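PDB 6IJ2: EAL domain protein from Vibrio cholerae serotype O1, which degrades cyclic dinucleotides, c-di-GMP and cGAMP, as a standalone EAL phosphodiesterase, here holding the linear product 5'-pGpG together with calcium ions. Local coordinates for residues M74-A79 with R106-T111; F127-A132 with K142-Y147; T155-F160 with L167-D172. The protein carries 1 engineered substitution. All blocks are in the same frame, centred on the assembly; numbering follows the deposited sequence.

Contact 1: residues M74-A79 with R106-T111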
ATOM      1  N   MET A  74      21.311 -19.530   0.039  1.00 53.46           N
ATOM      2  CA  MET A  74      22.689 -19.054  -0.050  1.00 58.26           C
ATOM      3  C   MET A  74      22.844 -17.661   0.552  1.00 51.60           C
ATOM      4  O   MET A  74      23.812 -17.399   1.275  1.00 45.28           O
ATOM      5  CB  MET A  74      23.152 -19.063  -1.507  1.00 73.82           C
ATOM      6  CG  MET A  74      23.605 -20.425  -2.003  1.00 95.74           C
ATOM      7  SD  MET A  74      25.393 -20.638  -1.906  1.00111.67           S
ATOM      8  CE  MET A  74      25.918 -19.750  -3.373  1.00118.86           C
ATOM      9  N   CYS A  75      21.907 -16.751   0.256  1.00 45.03           N
ATOM     10  CA  CYS A  75      21.956 -15.413   0.851  1.00 41.79           C
ATOM     11  C   CYS A  75      21.981 -15.482   2.368  1.00 40.04           C
ATOM     12  O   CYS A  75      22.688 -14.706   3.022  1.00 39.89           O
ATOM     13  CB  CYS A  75      20.755 -14.574   0.416  1.00 41.74           C
ATOM     14  SG  CYS A  75      20.852 -13.883  -1.215  1.00 45.72           S
ATOM     15  N   ARG A  76      21.188 -16.381   2.943  1.00 42.60           N
ATOM     16  CA  ARG A  76      21.116 -16.474   4.394  1.00 36.69           C
ATOM     17  C   ARG A  76      22.429 -16.964   4.981  1.00 39.08           C
ATOM     18  O   ARG A  76      22.915 -16.408   5.968  1.00 38.95           O
ATOM     19  CB  ARG A  76      19.968 -17.392   4.793  1.00 37.33           C
ATOM     20  CG  ARG A  76      18.608 -16.815   4.403  1.00 39.55           C
ATOM     21  CD  ARG A  76      17.503 -17.765   4.754  1.00 42.45           C
ATOM     22  NE  ARG A  76      16.216 -17.253   4.318  1.00 43.74           N
ATOM     23  CZ  ARG A  76      15.057 -17.627   4.843  1.00 48.59           C
ATOM     24  NH1 ARG A  76      15.041 -18.509   5.834  1.00 45.34           N
ATOM     25  NH2 ARG A  76      13.922 -17.110   4.387  1.00 45.82           N
ATOM     26  N   VAL A  77      23.027 -17.989   4.373  1.00 39.62           N
ATOM     27  CA  VAL A  77      24.243 -18.578   4.917  1.00 40.77           C
ATOM     28  C   VAL A  77      25.423 -17.622   4.776  1.00 47.04           C
ATOM     29  O   VAL A  77      26.245 -17.489   5.694  1.00 41.28           O
ATOM     30  CB  VAL A  77      24.524 -19.929   4.237  1.00 50.45           C
ATOM     31  CG1 VAL A  77      25.867 -20.467   4.685  1.00 47.52           C
ATOM     32  CG2 VAL A  77      23.419 -20.923   4.556  1.00 46.29           C
ATOM     33  N   LYS A  78      25.542 -16.959   3.623  1.00 45.34           N
ATOM     34  CA  LYS A  78      26.641 -16.018   3.418  1.00 43.44           C
ATOM     35  C   LYS A  78      26.544 -14.837   4.374  1.00 41.05           C
ATOM     36  O   LYS A  78      27.563 -14.371   4.903  1.00 41.65           O
ATOM     37  CB  LYS A  78      26.648 -15.520   1.975  1.00 43.08           C
ATOM     38  CG  LYS A  78      27.034 -16.565   0.949  1.00 43.48           C
ATOM     39  CD  LYS A  78      26.852 -16.011  -0.455  1.00 44.20           C
ATOM     40  CE  LYS A  78      27.336 -16.995  -1.508  1.00 49.74           C
ATOM     41  NZ  LYS A  78      28.810 -17.198  -1.462  1.00 51.14           N
ATOM     42  N   ALA A  79      25.327 -14.329   4.594  1.00 36.22           N
ATOM     43  CA  ALA A  79      25.139 -13.199   5.501  1.00 34.24           C
ATOM     44  C   ALA A  79      25.510 -13.578   6.927  1.00 39.73           C
ATOM     45  O   ALA A  79      26.201 -12.827   7.626  1.00 37.79           O
ATOM     46  CB  ALA A  79      23.692 -12.709   5.449  1.00 32.78           C
ATOM     47  N   ARG A 106       9.426 -24.064   5.770  1.00117.85           N
ATOM     48  CA  ARG A 106       9.922 -25.150   6.615  1.00111.32           C
ATOM     49  C   ARG A 106      11.168 -25.805   6.033  1.00110.07           C
ATOM     50  O   ARG A 106      11.677 -26.791   6.593  1.00113.47           O
ATOM     51  CB  ARG A 106       8.847 -26.207   6.894  1.00111.05           C
ATOM     52  CG  ARG A 106       8.433 -26.265   8.364  1.00103.81           C
ATOM     53  CD  ARG A 106       7.234 -25.381   8.638  1.00 99.49           C
ATOM     54  NE  ARG A 106       6.629 -25.644   9.940  1.00 99.32           N
ATOM     55  CZ  ARG A 106       5.436 -25.187  10.306  1.00 99.76           C
ATOM     56  NH1 ARG A 106       4.724 -24.450   9.463  1.00 98.29           N
ATOM     57  NH2 ARG A 106       4.953 -25.469  11.507  1.00100.56           N
ATOM     58  N   CYS A 107      11.684 -25.282   4.921  1.00104.08           N
ATOM     59  CA  CYS A 107      13.077 -25.481   4.543  1.00 97.55           C
ATOM     60  C   CYS A 107      14.020 -24.565   5.332  1.00 89.32           C
ATOM     61  O   CYS A 107      15.074 -24.163   4.820  1.00 88.22           O
ATOM     62  CB  CYS A 107      13.250 -25.250   3.040  1.00 99.99           C
ATOM     63  SG  CYS A 107      13.626 -26.783   2.146  1.00111.73           S
ATOM     64  N   ILE A 108      13.649 -24.220   6.569  1.00 80.65           N
ATOM     65  CA  ILE A 108      14.400 -23.270   7.369  1.00 67.90           C
ATOM     66  C   ILE A 108      15.469 -23.936   8.230  1.00 67.67           C
ATOM     67  O   ILE A 108      16.195 -23.234   8.948  1.00 64.06           O
ATOM     68  CB  ILE A 108      13.431 -22.469   8.260  1.00 58.02           C
ATOM     69  CG1 ILE A 108      14.045 -21.164   8.777  1.00 56.42           C
ATOM     70  CG2 ILE A 108      12.935 -23.335   9.397  1.00 60.71           C
ATOM     71  CD1 ILE A 108      13.070 -20.380   9.615  1.00 61.95           C
ATOM     72  N   ARG A 109      15.597 -25.267   8.188  1.00 69.29           N
ATOM     73  CA  ARG A 109      16.678 -25.923   8.924  1.00 72.51           C
ATOM     74  C   ARG A 109      18.053 -25.493   8.414  1.00 69.32           C
ATOM     75  O   ARG A 109      19.011 -25.419   9.194  1.00 68.52           O
ATOM     76  CB  ARG A 109      16.514 -27.442   8.846  1.00 86.64           C
ATOM     77  CG  ARG A 109      15.431 -27.982   9.772  1.00 93.63           C
ATOM     78  CD  ARG A 109      15.962 -29.122  10.627  1.00 99.73           C
ATOM     79  NE  ARG A 109      16.347 -30.277   9.821  1.00103.12           N
ATOM     80  CZ  ARG A 109      15.525 -31.271   9.501  1.00106.07           C
ATOM     81  NH1 ARG A 109      14.266 -31.254   9.918  1.00106.89           N
ATOM     82  NH2 ARG A 109      15.960 -32.282   8.762  1.00107.82           N
ATOM     83  N   THR A 110      18.165 -25.184   7.120  1.00 62.70           N
ATOM     84  CA  THR A 110      19.430 -24.680   6.599  1.00 62.41           C
ATOM     85  C   THR A 110      19.809 -23.361   7.253  1.00 55.79           C
ATOM     86  O   THR A 110      20.997 -23.091   7.462  1.00 62.17           O
ATOM     87  CB  THR A 110      19.358 -24.522   5.079  1.00 69.49           C
ATOM     88  OG1 THR A 110      18.115 -23.910   4.716  1.00 82.73           O
ATOM     89  CG2 THR A 110      19.470 -25.867   4.393  1.00 68.05           C
ATOM     90  N   THR A 111      18.814 -22.540   7.601  1.00 47.34           N
ATOM     91  CA  THR A 111      19.070 -21.310   8.340  1.00 45.43           C
ATOM     92  C   THR A 111      19.472 -21.618   9.779  1.00 53.43           C
ATOM     93  O   THR A 111      20.484 -21.111  10.277  1.00 50.57           O
ATOM     94  CB  THR A 111      17.828 -20.411   8.297  1.00 52.13           C
ATOM     95  OG1 THR A 111      17.528 -20.076   6.938  1.00 48.61           O
ATOM     96  CG2 THR A 111      18.038 -19.127   9.098  1.00 44.53           C
TER
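Arg76 and Thr111 are brought together by matching first torsions: CG of Arg76 (chi1 -66°) and OG1 of Thr111 (chi1 -61°) each sit beside their own backbone N. From CG to NE the arginine chain runs extended, which carries its guanidinium from helix 68-85 to the start of helix 109-117. There NH1 donates to OG1 of Thr111 over 3.1 Å, and the N-H points almost straight at the oxygen, at 168°. The hydroxyl lies in the guanidinium plane, at the edge of the group, and CD of Arg76 also comes within 3.2 Å of the same OG1, so the threonine oxygen nestles in the bend between the methylene and the terminal nitrogen. Ile108 meets the arginine at about a right angle and lays its CG1 near the same edge, 4.1 Å from NH1. Further along helix 68-85 the contact is looser, with CG2 of Val77 4.4 Å from the backbone O of Thr110.

The buried charge has further partners: NH2 of Arg76 is hydrogen-bonded to the hydroxyl of Tyr148, and Phe96 makes a cation-pi contact with the guanidinium. Phe127 touches both Arg76 and Thr111, while OG1 of Thr110 is bonded to Gln73 of the first helix. An arginine whose guanidinium donates in its own plane to a threonine, and which is set among aromatic side chains, thus ties two successive helices, 68-85 and 109-117, together on the outside of the strands of the TIM-barrel-like EAL fold.

Contact 2: residues F127-A132 with K142-Y147. With CA (calcium ion), chain L; CA (calcium ion), chain J.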
ATOM      1  N   PHE A 127      14.258 -10.967   9.849  1.00 29.42           N
ATOM      2  CA  PHE A 127      13.913 -11.147   8.446  1.00 29.43           C
ATOM      3  C   PHE A 127      13.000 -10.016   8.007  1.00 30.51           C
ATOM      4  O   PHE A 127      11.999  -9.730   8.670  1.00 29.10           O
ATOM      5  CB  PHE A 127      13.254 -12.506   8.206  1.00 34.64           C
ATOM      6  CG  PHE A 127      14.246 -13.632   8.111  1.00 34.20           C
ATOM      7  CD1 PHE A 127      14.967 -13.824   6.944  1.00 36.56           C
ATOM      8  CD2 PHE A 127      14.489 -14.471   9.191  1.00 33.62           C
ATOM      9  CE1 PHE A 127      15.900 -14.837   6.855  1.00 38.80           C
ATOM     10  CE2 PHE A 127      15.414 -15.494   9.099  1.00 36.55           C
ATOM     11  CZ  PHE A 127      16.124 -15.672   7.944  1.00 35.14           C
ATOM     12  N   GLU A 128      13.355  -9.372   6.899  1.00 27.61           N
ATOM     13  CA  GLU A 128      12.563  -8.281   6.336  1.00 26.78           C
ATOM     14  C   GLU A 128      11.698  -8.812   5.205  1.00 28.56           C
ATOM     15  O   GLU A 128      12.204  -9.451   4.276  1.00 35.52           O
ATOM     16  CB  GLU A 128      13.465  -7.154   5.829  1.00 30.98           C
ATOM     17  CG  GLU A 128      14.465  -6.706   6.875  1.00 28.75           C
ATOM     18  CD  GLU A 128      15.265  -5.501   6.449  1.00 30.07           C
ATOM     19  OE1 GLU A 128      16.077  -5.026   7.265  1.00 29.38           O
ATOM     20  OE2 GLU A 128      15.080  -5.024   5.305  1.00 29.68           O
ATOM     21  N   PHE A 129      10.402  -8.527   5.279  1.00 30.37           N
ATOM     22  CA  PHE A 129       9.411  -9.149   4.411  1.00 32.95           C
ATOM     23  C   PHE A 129       8.923  -8.137   3.381  1.00 34.97           C
ATOM     24  O   PHE A 129       8.455  -7.050   3.744  1.00 34.59           O
ATOM     25  CB  PHE A 129       8.244  -9.700   5.233  1.00 29.39           C
ATOM     26  CG  PHE A 129       8.565 -10.986   5.949  1.00 34.74           C
ATOM     27  CD1 PHE A 129       9.189 -10.963   7.185  1.00 35.00           C
ATOM     28  CD2 PHE A 129       8.230 -12.210   5.395  1.00 40.77           C
ATOM     29  CE1 PHE A 129       9.492 -12.137   7.858  1.00 36.55           C
ATOM     30  CE2 PHE A 129       8.531 -13.394   6.058  1.00 45.40           C
ATOM     31  CZ  PHE A 129       9.164 -13.357   7.293  1.00 41.60           C
ATOM     32  N   THR A 130       9.062  -8.496   2.109  1.00 35.97           N
ATOM     33  CA  THR A 130       8.508  -7.769   0.979  1.00 37.57           C
ATOM     34  C   THR A 130       7.566  -8.698   0.229  1.00 43.91           C
ATOM     35  O   THR A 130       7.884  -9.872   0.011  1.00 43.10           O
ATOM     36  CB  THR A 130       9.602  -7.275   0.015  1.00 46.11           C
ATOM     37  OG1 THR A 130      10.532  -6.432   0.708  1.00 39.26           O
ATOM     38  CG2 THR A 130       8.981  -6.488  -1.135  1.00 46.37           C
ATOM     39  N   GLU A 131       6.412  -8.171  -0.161  1.00 45.88           N
ATOM     40  CA  GLU A 131       5.433  -8.952  -0.901  1.00 42.67           C
ATOM     41  C   GLU A 131       5.889  -9.175  -2.340  1.00 41.45           C
ATOM     42  O   GLU A 131       6.551  -8.327  -2.943  1.00 43.98           O
ATOM     43  CB  GLU A 131       4.081  -8.242  -0.885  1.00 46.22           C
ATOM     44  CG  GLU A 131       3.647  -7.750   0.492  1.00 43.85           C
ATOM     45  CD  GLU A 131       4.070  -6.308   0.776  1.00 51.29           C
ATOM     46  OE1 GLU A 131       5.256  -5.976   0.566  1.00 45.75           O
ATOM     47  OE2 GLU A 131       3.209  -5.503   1.207  1.00 46.49           O
ATOM     48  N   ALA A 132       5.523 -10.336  -2.892  1.00 42.39           N
ATOM     49  CA  ALA A 132       5.859 -10.639  -4.275  1.00 52.92           C
ATOM     50  C   ALA A 132       4.847 -10.051  -5.246  1.00 61.14           C
ATOM     51  O   ALA A 132       5.210  -9.696  -6.374  1.00 71.89           O
ATOM     52  CB  ALA A 132       5.947 -12.151  -4.475  1.00 55.95           C
ATOM     53  N   LYS A 142       1.186 -14.182   6.193  1.00 44.74           N
ATOM     54  CA  LYS A 142       0.997 -14.181   7.641  1.00 42.37           C
ATOM     55  C   LYS A 142       1.503 -15.478   8.266  1.00 39.83           C
ATOM     56  O   LYS A 142       2.100 -15.462   9.348  1.00 42.35           O
ATOM     57  CB  LYS A 142      -0.481 -13.959   7.963  1.00 39.23           C
ATOM     58  CG  LYS A 142      -0.862 -14.079   9.430  1.00 42.75           C
ATOM     59  CD  LYS A 142      -2.360 -13.836   9.599  1.00 45.20           C
ATOM     60  CE  LYS A 142      -2.857 -14.272  10.971  1.00 49.70           C
ATOM     61  NZ  LYS A 142      -2.313 -13.420  12.070  1.00 57.43           N
ATOM     62  N   ARG A 143       1.262 -16.609   7.592  1.00 42.10           N
ATOM     63  CA  ARG A 143       1.734 -17.909   8.059  1.00 47.06           C
ATOM     64  C   ARG A 143       3.243 -17.915   8.258  1.00 44.35           C
ATOM     65  O   ARG A 143       3.747 -18.451   9.256  1.00 44.89           O
ATOM     66  CB  ARG A 143       1.330 -18.989   7.051  1.00 54.57           C
ATOM     67  CG  ARG A 143       0.537 -20.146   7.621  1.00 70.94           C
ATOM     68  CD  ARG A 143      -0.058 -21.001   6.505  1.00 78.36           C
ATOM     69  NE  ARG A 143      -0.960 -20.224   5.655  1.00 82.82           N
ATOM     70  CZ  ARG A 143      -1.699 -20.735   4.673  1.00 89.56           C
ATOM     71  NH1 ARG A 143      -1.652 -22.034   4.408  1.00 94.95           N
ATOM     72  NH2 ARG A 143      -2.490 -19.945   3.956  1.00 90.15           N
ATOM     73  N   ILE A 144       3.981 -17.340   7.304  1.00 45.26           N
ATOM     74  CA  ILE A 144       5.441 -17.370   7.350  1.00 44.31           C
ATOM     75  C   ILE A 144       5.957 -16.499   8.487  1.00 41.48           C
ATOM     76  O   ILE A 144       6.856 -16.898   9.241  1.00 41.02           O
ATOM     77  CB  ILE A 144       6.017 -16.921   5.995  1.00 49.47           C
ATOM     78  CG1 ILE A 144       5.485 -17.804   4.865  1.00 55.38           C
ATOM     79  CG2 ILE A 144       7.535 -16.925   6.033  1.00 48.83           C
ATOM     80  CD1 ILE A 144       5.677 -17.206   3.484  1.00 59.23           C
ATOM     81  N   VAL A 145       5.399 -15.296   8.628  1.00 39.06           N
ATOM     82  CA  VAL A 145       5.853 -14.374   9.664  1.00 38.57           C
ATOM     83  C   VAL A 145       5.610 -14.959  11.048  1.00 39.05           C
ATOM     84  O   VAL A 145       6.479 -14.902  11.925  1.00 41.77           O
ATOM     85  CB  VAL A 145       5.161 -13.010   9.495  1.00 37.06           C
ATOM     86  CG1 VAL A 145       5.494 -12.085  10.660  1.00 32.16           C
ATOM     87  CG2 VAL A 145       5.557 -12.379   8.173  1.00 37.46           C
ATOM     88  N   GLU A 146       4.429 -15.538  11.269  1.00 39.11           N
ATOM     89  CA  GLU A 146       4.140 -16.070  12.597  1.00 49.30           C
ATOM     90  C   GLU A 146       4.965 -17.319  12.897  1.00 48.71           C
ATOM     91  O   GLU A 146       5.335 -17.550  14.055  1.00 47.88           O
ATOM     92  CB  GLU A 146       2.638 -16.330  12.733  1.00 45.96           C
ATOM     93  CG  GLU A 146       1.842 -15.023  12.735  1.00 51.02           C
ATOM     94  CD  GLU A 146       0.345 -15.204  12.937  1.00 66.56           C
ATOM     95  OE1 GLU A 146      -0.351 -14.180  13.114  1.00 63.67           O
ATOM     96  OE2 GLU A 146      -0.137 -16.358  12.918  1.00 71.79           O
ATOM     97  N   TYR A 147       5.279 -18.122  11.875  1.00 43.51           N
ATOM     98  CA  TYR A 147       6.159 -19.267  12.087  1.00 50.54           C
ATOM     99  C   TYR A 147       7.564 -18.814  12.464  1.00 52.65           C
ATOM    100  O   TYR A 147       8.180 -19.374  13.379  1.00 52.71           O
ATOM    101  CB  TYR A 147       6.202 -20.146  10.838  1.00 47.42           C
ATOM    102  CG  TYR A 147       7.182 -21.292  10.941  1.00 50.90           C
ATOM    103  CD1 TYR A 147       6.988 -22.312  11.862  1.00 56.44           C
ATOM    104  CD2 TYR A 147       8.296 -21.359  10.115  1.00 52.37           C
ATOM    105  CE1 TYR A 147       7.880 -23.363  11.963  1.00 59.55           C
ATOM    106  CE2 TYR A 147       9.193 -22.414  10.202  1.00 51.66           C
ATOM    107  CZ  TYR A 147       8.979 -23.409  11.130  1.00 58.80           C
ATOM    108  OH  TYR A 147       9.864 -24.456  11.234  1.00 60.80           O
TER
HETATM  109 CA    CA L 604      12.137  -4.420  -0.344  1.00 84.33          CA
HETATM  110 CA    CA J 602      15.296  -4.341   3.147  1.00 26.47          CA
HETATM  111  O   HOH W   1      15.866  -2.182   3.772  1.00 27.32           O
HETATM  112  O   HOH W   2      13.145  -5.971  -1.857  1.00 69.41           O
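The ring of Phe129 meets Ile144 and Val145 of helix 139-151, each at a different part. Its CG lies beside the backbone N (chi1 -76°), which swings the ring out from strand 125-129 to the helix. Val145 covers one face: its CG2, placed anti to the carbonyl carbon by a chi1 of 173°, sits over the middle of the ring in a CH-pi contact, 3.7 Å from the centroid and only 5° off the normal. Ile144 comes instead to the rim, where its CG2 reaches CE2 of Phe129 at 3.7 Å, near the ring plane.

The residues on either side of Phe129 in sequence, Glu128 in the strand and Thr130 just past its end, turn their side chains to metal. Glu128, extended beyond CG, binds one calcium through OE2 at 2.3 Å, and its OE1 is paired with Lys179 and Ser93. Thr130 reaches a second calcium with OG1 at a longer 2.8 Å. Glu45, Asn95 and Asp158 complete the protein ligands of the first ion.

Segment 127-132 therefore combines two chemistries: Phe129 holds the helix by apolar packing alone, with no hydrogen bond between the segments, while Glu128 and Thr130 give their oxygens to calcium.

Contact 3: residues T155-F160 with L167-D172. With CA (calcium ion), chain I; CA (calcium ion), chain L; CA (calcium ion), chain J; CA (calcium ion), chain K.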
ATOM      1  N   THR A 155      11.169 -10.073  13.108  1.00 28.54           N
ATOM      2  CA  THR A 155      10.529  -9.854  11.811  1.00 27.17           C
ATOM      3  C   THR A 155      10.266  -8.377  11.583  1.00 26.97           C
ATOM      4  O   THR A 155      10.019  -7.617  12.528  1.00 28.07           O
ATOM      5  CB  THR A 155       9.198 -10.610  11.688  1.00 28.42           C
ATOM      6  OG1 THR A 155       8.264 -10.080  12.637  1.00 28.39           O
ATOM      7  CG2 THR A 155       9.419 -12.107  11.963  1.00 32.41           C
ATOM      8  N   ALA A 156      10.257  -7.993  10.300  1.00 27.93           N
ATOM      9  CA  ALA A 156       9.990  -6.618   9.896  1.00 29.91           C
ATOM     10  C   ALA A 156       9.219  -6.586   8.589  1.00 26.46           C
ATOM     11  O   ALA A 156       9.471  -7.401   7.694  1.00 25.71           O
ATOM     12  CB  ALA A 156      11.283  -5.811   9.711  1.00 31.39           C
ATOM     13  N   ILE A 157       8.306  -5.623   8.475  1.00 24.96           N
ATOM     14  CA  ILE A 157       7.763  -5.234   7.173  1.00 26.42           C
ATOM     15  C   ILE A 157       8.754  -4.269   6.531  1.00 23.71           C
ATOM     16  O   ILE A 157       9.096  -3.239   7.111  1.00 25.87           O
ATOM     17  CB  ILE A 157       6.370  -4.601   7.318  1.00 28.49           C
ATOM     18  CG1 ILE A 157       5.386  -5.656   7.831  1.00 31.47           C
ATOM     19  CG2 ILE A 157       5.897  -4.021   5.990  1.00 25.83           C
ATOM     20  CD1 ILE A 157       4.015  -5.134   8.066  1.00 45.60           C
ATOM     21  N   ASP A 158       9.250  -4.624   5.350  1.00 25.86           N
ATOM     22  CA  ASP A 158      10.363  -3.895   4.740  1.00 27.06           C
ATOM     23  C   ASP A 158       9.916  -2.584   4.091  1.00 28.98           C
ATOM     24  O   ASP A 158      10.594  -1.554   4.202  1.00 33.60           O
ATOM     25  CB  ASP A 158      11.030  -4.816   3.713  1.00 31.21           C
ATOM     26  CG  ASP A 158      12.418  -4.355   3.282  1.00 30.76           C
ATOM     27  OD1 ASP A 158      12.869  -3.254   3.652  1.00 28.38           O
ATOM     28  OD2 ASP A 158      13.076  -5.142   2.581  1.00 33.08           O
ATOM     29  N   ASP A 159       8.788  -2.581   3.410  1.00 26.83           N
ATOM     30  CA  ASP A 159       8.570  -1.487   2.484  1.00 25.31           C
ATOM     31  C   ASP A 159       7.267  -0.793   2.796  1.00 27.83           C
ATOM     32  O   ASP A 159       6.422  -0.629   1.924  1.00 29.08           O
ATOM     33  CB  ASP A 159       8.580  -1.988   1.036  1.00 30.13           C
ATOM     34  CG  ASP A 159       9.882  -2.713   0.657  1.00 42.33           C
ATOM     35  OD1 ASP A 159      10.904  -2.574   1.367  1.00 40.30           O
ATOM     36  OD2 ASP A 159       9.879  -3.418  -0.378  1.00 47.50           O
ATOM     37  N   PHE A 160       7.076  -0.371   4.043  1.00 24.97           N
ATOM     38  CA  PHE A 160       5.866   0.373   4.371  1.00 25.86           C
ATOM     39  C   PHE A 160       5.878   1.743   3.706  1.00 26.42           C
ATOM     40  O   PHE A 160       6.807   2.533   3.883  1.00 28.85           O
ATOM     41  CB  PHE A 160       5.727   0.543   5.873  1.00 26.61           C
ATOM     42  CG  PHE A 160       4.414   1.136   6.286  1.00 25.46           C
ATOM     43  CD1 PHE A 160       3.325   0.321   6.528  1.00 29.54           C
ATOM     44  CD2 PHE A 160       4.278   2.500   6.430  1.00 30.11           C
ATOM     45  CE1 PHE A 160       2.122   0.862   6.927  1.00 29.14           C
ATOM     46  CE2 PHE A 160       3.065   3.058   6.814  1.00 28.83           C
ATOM     47  CZ  PHE A 160       1.995   2.234   7.064  1.00 29.55           C
ATOM     48  N   LEU A 167      -0.596  -1.353   4.961  1.00 34.12           N
ATOM     49  CA  LEU A 167      -1.722  -1.414   5.888  1.00 30.14           C
ATOM     50  C   LEU A 167      -2.503  -2.701   5.710  1.00 28.91           C
ATOM     51  O   LEU A 167      -3.047  -3.234   6.684  1.00 34.97           O
ATOM     52  CB  LEU A 167      -2.640  -0.196   5.717  1.00 27.42           C
ATOM     53  CG  LEU A 167      -2.034   1.100   6.271  1.00 26.10           C
ATOM     54  CD1 LEU A 167      -2.993   2.276   6.050  1.00 37.04           C
ATOM     55  CD2 LEU A 167      -1.661   0.960   7.762  1.00 31.81           C
ATOM     56  N   ASN A 168      -2.561  -3.213   4.480  1.00 29.85           N
ATOM     57  CA  ASN A 168      -3.196  -4.499   4.218  1.00 37.27           C
ATOM     58  C   ASN A 168      -2.560  -5.600   5.063  1.00 33.17           C
ATOM     59  O   ASN A 168      -3.244  -6.509   5.548  1.00 39.77           O
ATOM     60  CB  ASN A 168      -3.074  -4.810   2.726  1.00 33.11           C
ATOM     61  CG  ASN A 168      -3.876  -6.020   2.294  1.00 50.09           C
ATOM     62  OD1 ASN A 168      -4.904  -6.351   2.879  1.00 55.68           O
ATOM     63  ND2 ASN A 168      -3.408  -6.680   1.243  1.00 58.40           N
ATOM     64  N   LEU A 169      -1.251  -5.535   5.245  1.00 30.38           N
ATOM     65  CA  LEU A 169      -0.572  -6.540   6.059  1.00 30.47           C
ATOM     66  C   LEU A 169      -0.850  -6.321   7.540  1.00 35.48           C
ATOM     67  O   LEU A 169      -1.288  -7.243   8.243  1.00 34.22           O
ATOM     68  CB  LEU A 169       0.921  -6.494   5.772  1.00 31.65           C
ATOM     69  CG  LEU A 169       1.294  -6.799   4.317  1.00 34.77           C
ATOM     70  CD1 LEU A 169       2.804  -6.779   4.131  1.00 41.03           C
ATOM     71  CD2 LEU A 169       0.726  -8.145   3.907  1.00 37.07           C
ATOM     72  N   LEU A 170      -0.624  -5.093   8.023  1.00 31.20           N
ATOM     73  CA  LEU A 170      -0.727  -4.783   9.451  1.00 28.26           C
ATOM     74  C   LEU A 170      -2.108  -5.059  10.020  1.00 34.97           C
ATOM     75  O   LEU A 170      -2.234  -5.243  11.237  1.00 34.65           O
ATOM     76  CB  LEU A 170      -0.389  -3.316   9.700  1.00 30.00           C
ATOM     77  CG  LEU A 170       1.060  -2.941   9.467  1.00 30.43           C
ATOM     78  CD1 LEU A 170       1.257  -1.468   9.749  1.00 41.23           C
ATOM     79  CD2 LEU A 170       1.897  -3.783  10.398  1.00 39.85           C
ATOM     80  N   ALA A 171      -3.146  -5.058   9.180  1.00 30.74           N
ATOM     81  CA  ALA A 171      -4.494  -5.339   9.667  1.00 32.40           C
ATOM     82  C   ALA A 171      -4.621  -6.765  10.180  1.00 35.81           C
ATOM     83  O   ALA A 171      -5.429  -7.033  11.077  1.00 41.18           O
ATOM     84  CB  ALA A 171      -5.528  -5.077   8.562  1.00 33.36           C
ATOM     85  N   ASP A 172      -3.825  -7.692   9.651  1.00 34.30           N
ATOM     86  CA  ASP A 172      -3.994  -9.096   9.990  1.00 37.91           C
ATOM     87  C   ASP A 172      -2.831  -9.709  10.762  1.00 42.64           C
ATOM     88  O   ASP A 172      -3.011 -10.775  11.356  1.00 42.69           O
ATOM     89  CB  ASP A 172      -4.254  -9.914   8.717  1.00 37.28           C
ATOM     90  CG  ASP A 172      -5.649  -9.678   8.151  1.00 52.18           C
ATOM     91  OD1 ASP A 172      -6.616  -9.690   8.945  1.00 53.36           O
ATOM     92  OD2 ASP A 172      -5.783  -9.474   6.925  1.00 51.80           O
TER
HETATM   93 CA    CA I 601      12.409  -1.168   2.702  1.00 29.69          CA
HETATM   94 CA    CA L 604      12.137  -4.420  -0.344  1.00 84.33          CA
HETATM   95 CA    CA J 602      15.296  -4.341   3.147  1.00 26.47          CA
HETATM   96 CA    CA K 603       4.592  -1.734   0.768  1.00 57.13          CA
HETATM   97  O   HOH W   3      11.273   0.048   1.067  1.00 27.81           O
HETATM   98  O   HOH W   1      15.866  -2.182   3.772  1.00 27.32           O
HETATM   99  O   HOH W   4       5.575  -3.551  -0.660  1.00 33.93           O
HETATM  100  O   HOH W   5       4.372  -3.319   2.534  1.00 34.49           O
HETATM  101  O   HOH W   2      13.145  -5.971  -1.857  1.00 69.41           O
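Ile157 and Phe160 meet Leu167, Leu169 and Leu170 in a beta-alpha-beta unit of the TIM-barrel-like EAL domain, where strand 154-160 leads into helix 166-170 and on to strand 177-180. The apolar contacts radiate from two points. CD1 of Ile157, reaching outward on an extended chain, lies against CD2 of Leu170 at 3.4 Å, tighter than usual for two methyl carbons, and approaches CB of Leu169. The ring of Phe160, whose CG is anti to the backbone N (chi1 -172°), offers CE1 to two leucines: CD2 of Leu167 lies in its plane at the edge, 3.9 Å away, and CD1 of Leu170 comes to the same carbon at 3.8 Å. Leu170 is thus shared, giving one methyl to the isoleucine and the other to the phenylalanine.

Around this patch, Val178 of the following strand touches both Phe160 and Leu170, and helix 192-207 adds Cys201, Leu204 and Phe205. Phe160 and Leu167 also pack against Leu167 and Phe160 of the second subunit, so the contact extends into the dimer interface.

Between the two apolar anchors the chain turns a corner at Asp158, and Asp158 and Asp159 bind calcium ions that the phosphates of the bound nucleotide also bind. Glu215 shares one ion with both aspartates, while the backbone O of Asp159 binds a separate calcium with Ser162 and Tyr164. Two ions are bridged by a single carboxylate oxygen: OD1 of Asp158 stands 2.3 Å from one calcium and 2.7 Å from the next.

All three contacts are buried, but they differ in place and chemistry. Contact 1 joins two helices on the outside of the strands and relies on a charged group; contacts 2 and 3 pack a strand against the helix that follows it and are apolar. The latter two share neighbouring strands, 125-129 and 154-160, joined by the probable backbone hydrogen bond from Phe129 N to Ala156 O, and both supply ligands to the same two calcium ions. Contact 1 meets contact 2 chiefly through Arg76 against Phe127, yet does not touch contact 3. Among them, contact 3 alone reaches the second subunit.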